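PDB 5N7Q: putative cathepsin d from Ixodes ricinus, which probably cleaves proteins as an aspartic endopeptidase of the pepsin-like A1 family, here in its mature form with the inhibitor pepstatin A bound. Local coordinates for residues V16-P21 / L160-S165; K284-K289 / S300-L305. All coordinates share one frame; numbering follows the deposited sequence. Where two conformers were deposited one is given.

Contact 1. Residues V16-P21 / L160-S165; sequences VVYYGP and LNRDPS. Unlike the reference sequence in segment 16-21: Val17 (reference Glu). Unlike the reference sequence in segment 160-165: Leu160 (reference Arg).
Tyr18, on strand 17-24 of the bilobal pepsin-like fold, projects its ring toward Leu160 at the end of strand 155-160 and the loop that follows. The tight part is built round this ring: Leu160 lays CD2 over one face, 4.0 Å from the centroid of the Tyr18 ring and 17° off its normal, a CH-pi contact displaced toward the rim. Tyr18 CG stands anti to the carbonyl carbon (chi1 -62°), which carries the hydroxyl across to the loop. There the phenol works both ways at the ring edge, with Tyr18 OH donating to Asn161 O at 2.7 Å from above the carbonyl plane. Asp316 of helix 316-319 also touches Tyr18, Leu160 and Arg162. The solvent side is the turn Asp163-Ser165: Asn161 OD1 takes the backbone N of Asp163 at 3.0 Å, an Asx turn, and Asp163 OD1 takes Ser165 N, a second Asx turn, and Ser165 OG as well. Asn161 ND2 is held by Glu168 O. Arg162 bends at chi2 and chi3, bringing its guanidinium back toward the turn before strand 17-24, where Arg162 NH1 bonds Asp15 O and also donates to Tyr18 OH at 3.0 Å, with an N-H...O angle of 151°.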
# COMPACT_ATOMS: atom_id res chain seq x y z
N VAL A 16 -0.37 2.98 10.28
CA VAL A 16 0.28 3.77 9.22
C VAL A 16 1.06 2.94 8.22
O VAL A 16 1.13 3.30 7.05
CB VAL A 16 1.15 4.93 9.74
CG1 VAL A 16 0.30 5.89 10.51
CG2 VAL A 16 2.32 4.48 10.58
N VAL A 17 1.68 1.85 8.67
CA VAL A 17 2.35 0.93 7.76
C VAL A 17 2.12 -0.51 8.18
O VAL A 17 2.01 -0.82 9.38
CB VAL A 17 3.87 1.21 7.65
CG1 VAL A 17 4.18 2.57 7.02
CG2 VAL A 17 4.54 1.15 9.00
N TYR A 18 2.11 -1.38 7.18
CA TYR A 18 1.94 -2.82 7.35
C TYR A 18 3.12 -3.49 6.67
O TYR A 18 3.56 -3.06 5.61
CB TYR A 18 0.61 -3.27 6.75
CG TYR A 18 -0.61 -2.66 7.41
CD1 TYR A 18 -1.00 -1.35 7.11
CD2 TYR A 18 -1.38 -3.40 8.29
CE1 TYR A 18 -2.12 -0.81 7.74
CE2 TYR A 18 -2.50 -2.85 8.90
CZ TYR A 18 -2.85 -1.57 8.61
OH TYR A 18 -3.96 -1.01 9.21
N TYR A 19 3.66 -4.52 7.30
CA TYR A 19 4.83 -5.20 6.74
C TYR A 19 4.87 -6.64 7.18
O TYR A 19 4.29 -7.02 8.21
CB TYR A 19 6.12 -4.48 7.13
CG TYR A 19 6.20 -4.13 8.59
CD1 TYR A 19 5.60 -2.96 9.05
CD2 TYR A 19 6.89 -4.94 9.51
CE1 TYR A 19 5.64 -2.61 10.38
CE2 TYR A 19 6.94 -4.57 10.86
CZ TYR A 19 6.31 -3.41 11.27
OH TYR A 19 6.31 -2.94 12.56
N GLY A 20 5.53 -7.46 6.37
CA GLY A 20 5.58 -8.90 6.63
C GLY A 20 6.92 -9.52 6.27
O GLY A 20 7.74 -8.91 5.57
N PRO A 21 7.13 -10.73 6.74
CA PRO A 21 8.38 -11.42 6.50
C PRO A 21 8.57 -12.03 5.10
O PRO A 21 7.63 -12.54 4.51
CB PRO A 21 8.35 -12.53 7.54
CG PRO A 21 6.91 -12.86 7.64
CD PRO A 21 6.24 -11.52 7.61
N LEU A 160 -6.39 -5.71 5.92
CA LEU A 160 -5.68 -4.82 6.83
C LEU A 160 -6.54 -4.59 8.06
O LEU A 160 -7.66 -4.14 7.94
CB LEU A 160 -5.34 -3.49 6.17
CG LEU A 160 -4.56 -3.56 4.85
CD1 LEU A 160 -4.34 -2.16 4.30
CD2 LEU A 160 -3.22 -4.28 4.99
N ASN A 161 -6.02 -4.97 9.22
CA ASN A 161 -6.66 -4.69 10.48
C ASN A 161 -6.45 -3.22 10.82
O ASN A 161 -5.31 -2.74 10.79
CB ASN A 161 -6.07 -5.58 11.55
CG ASN A 161 -6.96 -5.66 12.79
OD1 ASN A 161 -7.75 -4.75 13.11
ND2 ASN A 161 -6.80 -6.76 13.53
N ARG A 162 -7.53 -2.52 11.09
CA ARG A 162 -7.46 -1.10 11.47
C ARG A 162 -7.45 -0.81 12.96
O ARG A 162 -7.49 0.36 13.38
CB ARG A 162 -8.54 -0.31 10.73
CG ARG A 162 -8.42 -0.41 9.21
CD ARG A 162 -7.13 0.21 8.68
NE ARG A 162 -7.07 1.66 8.87
CZ ARG A 162 -5.95 2.39 8.76
NH1 ARG A 162 -4.77 1.81 8.57
NH2 ARG A 162 -6.03 3.72 8.91
N ASP A 163 -7.36 -1.88 13.76
CA ASP A 163 -7.15 -1.79 15.20
C ASP A 163 -5.73 -2.23 15.54
O ASP A 163 -5.46 -3.44 15.57
CB ASP A 163 -8.16 -2.62 15.96
CG ASP A 163 -8.00 -2.52 17.45
OD1 ASP A 163 -7.11 -1.77 17.92
OD2 ASP A 163 -8.83 -3.18 18.13
N PRO A 164 -4.81 -1.27 15.75
CA PRO A 164 -3.42 -1.67 16.06
C PRO A 164 -3.24 -2.43 17.37
O PRO A 164 -2.21 -3.06 17.58
CB PRO A 164 -2.66 -0.35 16.10
CG PRO A 164 -3.55 0.64 15.45
CD PRO A 164 -4.95 0.19 15.69
N SER A 165 -4.26 -2.41 18.22
CA SER A 165 -4.21 -3.15 19.50
C SER A 165 -4.55 -4.61 19.31
O SER A 165 -4.34 -5.42 20.19
CB SER A 165 -5.15 -2.51 20.52
OG SER A 165 -6.49 -2.88 20.32

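Contact 2. Residues K284-K289 / S300-L305; sequences KDYVLK and SGFMGL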
# COMPACT_ATOMS: atom_id res chain seq x y z
N LYS A 284 -14.54 7.06 12.40
CA LYS A 284 -13.70 6.04 13.05
C LYS A 284 -12.72 5.41 12.04
O LYS A 284 -11.58 5.08 12.40
CB LYS A 284 -14.53 4.95 13.74
CG LYS A 284 -13.68 3.92 14.50
CD LYS A 284 -14.54 3.19 15.52
CE LYS A 284 -13.75 2.23 16.40
NZ LYS A 284 -14.68 1.26 17.05
N ASP A 285 -13.16 5.30 10.78
CA ASP A 285 -12.32 4.77 9.70
C ASP A 285 -11.29 5.79 9.20
O ASP A 285 -10.15 5.43 8.92
CB ASP A 285 -13.18 4.34 8.51
CG ASP A 285 -14.19 3.26 8.86
OD1 ASP A 285 -13.81 2.26 9.51
OD2 ASP A 285 -15.37 3.41 8.48
N TYR A 286 -11.67 7.07 9.10
CA TYR A 286 -10.81 8.03 8.40
C TYR A 286 -9.98 8.98 9.24
O TYR A 286 -9.16 9.68 8.71
CB TYR A 286 -11.58 8.78 7.31
CG TYR A 286 -12.63 9.77 7.77
CD1 TYR A 286 -12.29 10.96 8.41
CD2 TYR A 286 -14.00 9.56 7.49
CE1 TYR A 286 -13.26 11.89 8.77
CE2 TYR A 286 -14.96 10.50 7.84
CZ TYR A 286 -14.57 11.65 8.49
OH TYR A 286 -15.53 12.59 8.84
N VAL A 287 -10.15 8.97 10.55
CA VAL A 287 -9.31 9.78 11.44
C VAL A 287 -8.18 8.92 11.96
O VAL A 287 -8.41 7.86 12.52
CB VAL A 287 -10.11 10.38 12.61
CG1 VAL A 287 -9.20 11.12 13.60
CG2 VAL A 287 -11.21 11.29 12.09
N LEU A 288 -6.96 9.40 11.77
CA LEU A 288 -5.76 8.69 12.22
C LEU A 288 -5.18 9.39 13.44
O LEU A 288 -4.90 10.58 13.39
CB LEU A 288 -4.71 8.65 11.10
CG LEU A 288 -3.42 7.87 11.41
CD1 LEU A 288 -3.65 6.38 11.46
CD2 LEU A 288 -2.36 8.22 10.38
N LYS A 289 -4.95 8.64 14.52
CA LYS A 289 -4.20 9.13 15.68
C LYS A 289 -2.72 9.12 15.36
O LYS A 289 -2.18 8.09 14.96
CB LYS A 289 -4.39 8.25 16.92
CG LYS A 289 -3.57 8.73 18.12
CD LYS A 289 -3.67 7.76 19.30
CE LYS A 289 -2.65 8.09 20.37
NZ LYS A 289 -2.73 7.09 21.47
N SER A 300 -6.73 14.15 9.70
CA SER A 300 -7.69 13.82 8.69
C SER A 300 -7.08 12.83 7.71
O SER A 300 -6.00 13.08 7.17
CB SER A 300 -8.08 15.07 7.92
OG SER A 300 -8.87 14.69 6.80
N GLY A 301 -7.79 11.76 7.44
CA GLY A 301 -7.33 10.76 6.50
C GLY A 301 -7.49 11.12 5.04
O GLY A 301 -7.33 10.25 4.19
N PHE A 302 -7.80 12.37 4.74
CA PHE A 302 -7.84 12.87 3.36
C PHE A 302 -6.79 13.92 3.18
O PHE A 302 -6.88 14.99 3.80
CB PHE A 302 -9.23 13.38 2.98
CG PHE A 302 -10.31 12.43 3.32
CD1 PHE A 302 -10.58 11.36 2.50
CD2 PHE A 302 -11.03 12.56 4.50
CE1 PHE A 302 -11.56 10.45 2.84
CE2 PHE A 302 -12.01 11.67 4.85
CZ PHE A 302 -12.27 10.59 4.01
N MET A 303 -5.78 13.64 2.37
CA MET A 303 -4.66 14.52 2.12
C MET A 303 -4.50 14.83 0.63
O MET A 303 -4.80 14.02 -0.23
CB MET A 303 -3.38 13.94 2.71
CG MET A 303 -2.99 12.60 2.15
SD MET A 303 -1.35 12.05 2.68
CE MET A 303 -0.25 12.91 1.58
N GLY A 304 -3.99 16.01 0.31
CA GLY A 304 -3.82 16.41 -1.08
C GLY A 304 -2.53 15.89 -1.69
O GLY A 304 -1.48 15.90 -1.03
N LEU A 305 -2.62 15.41 -2.93
CA LEU A 305 -1.44 14.97 -3.68
C LEU A 305 -1.71 15.15 -5.17
O LEU A 305 -2.60 14.53 -5.72
CB LEU A 305 -1.05 13.52 -3.35
CG LEU A 305 0.19 13.00 -4.09
CD1 LEU A 305 1.44 13.84 -3.83
CD2 LEU A 305 0.48 11.55 -3.76
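Gly301 N approaches Tyr286 O to 2.8 Å at an N-H...O angle of only 119°, a weak bond despite its short length, at the point where helix 283-286 gives way to the hairpin of strands 287-292 and 295-304. Gly301, with no side chain, lets its backbone come up against Tyr286 O. Next to it, Val287 and Ser300 form an antiparallel non-hydrogen-bonded pair, their CA atoms 5.2 Å apart and their side chains on the same face. The aromatic pair carries the side-chain packing. Phe302 sets CE2 over one face of the Tyr286 ring, 3.5 Å from Tyr286 CG, while Phe302 CZ reaches Tyr286 CB at 3.8 Å. The ring planes are inclined at 53° and the centroids lie 5.1 Å apart. Tyr286 holds CG between its backbone N and carbonyl carbon (chi1 69°), which turns the ring toward Phe302. Leu247 of helix 237-247 and Val270 of strand 270-274 touch both rings. Ser300 OG accepts from Phe302 N at 3.3 Å in an ST turn and is bonded to Asn244 OD1; Tyr286 OH bonds Pro268 O. Both buried hydroxyls are therefore satisfied, and the side-chain contact between the segments is apolar, ring against ring.

Contacts 1 and 2 lie in series along the chain, their centres about 16 Å apart, and meet directly where Val16 CG1, in one of two modelled conformers of Val16, packs on Leu288 CD2 at 3.5 Å. Leu288 also touches Asp15, the residue whose carbonyl binds Arg162 of contact 1. Contact 1 is near the predicted catalytic pair: the side chain of Tyr18 is about 10 Å from that of Asp36, and the side chain of Leu160 about 9 Å from that of Asp227. The hydrophobic pairing in contact 2 sits away from these aspartates, but residues of the same segments, Val17 near contact 1 and Leu288, Met303 and Leu305 near contact 2, pack on the bound inhibitor.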